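Local coordinates for protein ribulose-1,5-bisphosphate carboxylase/oxygenase large subunit (Rhodopseudomonas palustris, PDB 3QFW) that is a Rubisco-like protein of the Rubisco large-chain family that probably binds magnesium, but whose own reaction is not established, at residues R214-I219 and A247-V252. Sequence-based numbering, arbitrary orientation.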
loop_
_atom_site.group_PDB
_atom_site.type_symbol
_atom_site.label_atom_id
_atom_site.label_comp_id
_atom_site.label_asym_id
_atom_site.label_seq_id
_atom_site.Cartn_x
_atom_site.Cartn_y
_atom_site.Cartn_z
ATOM N N ARG B 214 7.721 7.642 17.547
ATOM C CA ARG B 214 7.906 7.226 18.935
ATOM C C ARG B 214 8.876 6.059 19.002
ATOM O O ARG B 214 9.785 6.031 19.833
ATOM C CB ARG B 214 6.570 6.810 19.558
ATOM C CG ARG B 214 6.668 6.304 20.999
ATOM C CD ARG B 214 5.283 5.929 21.541
ATOM N NE ARG B 214 4.307 6.989 21.297
ATOM C CZ ARG B 214 3.703 7.692 22.252
ATOM N NH1 ARG B 214 3.959 7.441 23.530
ATOM N NH2 ARG B 214 2.833 8.640 21.930
ATOM N N GLN B 215 8.673 5.091 18.119
ATOM C CA GLN B 215 9.531 3.916 18.074
ATOM C C GLN B 215 10.951 4.265 17.625
ATOM O O GLN B 215 11.921 3.657 18.085
ATOM C CB GLN B 215 8.904 2.822 17.212
ATOM C CG GLN B 215 7.741 2.133 17.926
ATOM C CD GLN B 215 6.791 1.415 16.993
ATOM O OE1 GLN B 215 7.179 0.929 15.930
ATOM N NE2 GLN B 215 5.522 1.353 17.390
ATOM N N LEU B 216 11.064 5.250 16.740
ATOM C CA LEU B 216 12.373 5.752 16.330
ATOM C C LEU B 216 13.046 6.416 17.524
ATOM O O LEU B 216 14.265 6.330 17.694
ATOM C CB LEU B 216 12.230 6.761 15.190
ATOM C CG LEU B 216 13.556 7.340 14.680
ATOM C CD1 LEU B 216 14.402 6.232 14.103
ATOM C CD2 LEU B 216 13.310 8.426 13.652
ATOM N N GLY B 217 12.243 7.084 18.348
ATOM C CA GLY B 217 12.739 7.672 19.580
ATOM C C GLY B 217 13.425 6.650 20.469
ATOM O O GLY B 217 14.512 6.900 20.993
ATOM N N VAL B 218 12.787 5.496 20.642
ATOM C CA VAL B 218 13.357 4.415 21.437
ATOM C C VAL B 218 14.668 3.920 20.821
ATOM O O VAL B 218 15.663 3.737 21.520
ATOM C CB VAL B 218 12.373 3.233 21.576
ATOM C CG1 VAL B 218 13.045 2.047 22.270
ATOM C CG2 VAL B 218 11.106 3.668 22.322
ATOM N N ILE B 219 14.660 3.711 19.508
ATOM C CA ILE B 219 15.847 3.253 18.798
ATOM C C ILE B 219 17.037 4.155 19.100
ATOM O O ILE B 219 18.097 3.691 19.500
ATOM C CB ILE B 219 15.606 3.222 17.275
ATOM C CG1 ILE B 219 14.586 2.139 16.949
ATOM C CG2 ILE B 219 16.914 2.975 16.524
ATOM C CD1 ILE B 219 14.779 0.919 17.794
ATOM N N ALA B 247 18.673 9.863 11.037
ATOM C CA ALA B 247 19.874 10.363 11.713
ATOM C C ALA B 247 21.060 9.390 11.726
ATOM O O ALA B 247 21.662 9.145 12.778
ATOM C CB ALA B 247 19.527 10.791 13.148
ATOM N N GLY B 248 21.404 8.845 10.562
ATOM C CA GLY B 248 22.581 8.001 10.439
ATOM C C GLY B 248 22.340 6.533 10.729
ATOM O O GLY B 248 23.275 5.712 10.706
ATOM N N LEU B 249 21.089 6.198 11.028
ATOM C CA LEU B 249 20.691 4.810 11.203
ATOM C C LEU B 249 20.703 4.126 9.846
ATOM O O LEU B 249 20.408 4.754 8.835
ATOM C CB LEU B 249 19.269 4.738 11.770
ATOM C CG LEU B 249 19.022 5.267 13.181
ATOM C CD1 LEU B 249 17.562 5.063 13.573
ATOM C CD2 LEU B 249 19.939 4.574 14.165
ATOM N N VAL B 250 21.031 2.842 9.811
ATOM C CA VAL B 250 20.859 2.099 8.571
ATOM C C VAL B 250 19.360 1.811 8.412
ATOM O O VAL B 250 18.736 1.207 9.293
ATOM C CB VAL B 250 21.673 0.797 8.556
ATOM C CG1 VAL B 250 21.435 0.039 7.262
ATOM C CG2 VAL B 250 23.180 1.097 8.732
ATOM N N VAL B 251 18.781 2.260 7.303
ATOM C CA VAL B 251 17.351 2.026 7.065
ATOM C C VAL B 251 17.160 0.828 6.151
ATOM O O VAL B 251 17.518 0.872 4.972
ATOM C CB VAL B 251 16.669 3.240 6.441
ATOM C CG1 VAL B 251 15.178 2.911 6.105
ATOM C CG2 VAL B 251 16.771 4.432 7.380
ATOM N N VAL B 252 16.603 -0.242 6.702
ATOM C CA VAL B 252 16.415 -1.479 5.955
ATOM C C VAL B 252 14.948 -1.565 5.544
ATOM O O VAL B 252 14.061 -1.548 6.398
ATOM C CB VAL B 252 16.748 -2.713 6.812
ATOM C CG1 VAL B 252 16.636 -3.982 5.980
ATOM C CG2 VAL B 252 18.149 -2.593 7.446
#
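L249 reaches out from the loop that leads into strand 250-253 and sets one methyl, CD1, against two hydrophobic side chains one helical turn apart, L216 and I219. The tighter of the two meetings is methyl to methyl: CD1 of L249 lies 3.4 Å from CD1 of L216, a little under normal van der Waals distance, and the two leucines approach from opposing backbones with their ends offset. L216 begins off to one side of L249; with CG anti to its backbone N (chi1 -180°) and chi2 at 63°, the isobutyl group turns so that CD1 makes the touch. I219 starts out facing L249, yet it meets the leucine through its short branch, CG2, which sits 3.7 Å from L249 CD1 and 4.2 Å from L249 CD2. A chi1 of -68° puts CG1 beside the backbone N and turns the longer CG1-CD1 arm away, leaving CG2, anti to that N, to make the touch.

Here an outer helix of the TIM-barrel catalytic domain of the Rubisco family packs on the loop that enters strand 250-253: helix 209-222 belongs to the outer layer, and strand 226-229, the next one along the chain, is the parallel neighbour of 250-253 in the barrel wall. V227 of that intervening strand touches both I219 and L249, so the helix and the loop entering strand 250-253 share one patch of core. On the helix side I219 also packs on P203, I224 and F177, the last from helix 177-195.

No hydrogen bond crosses between 214-219 and 247-252, and only about 100 Å² is buried between them, all of it essentially hydrocarbon.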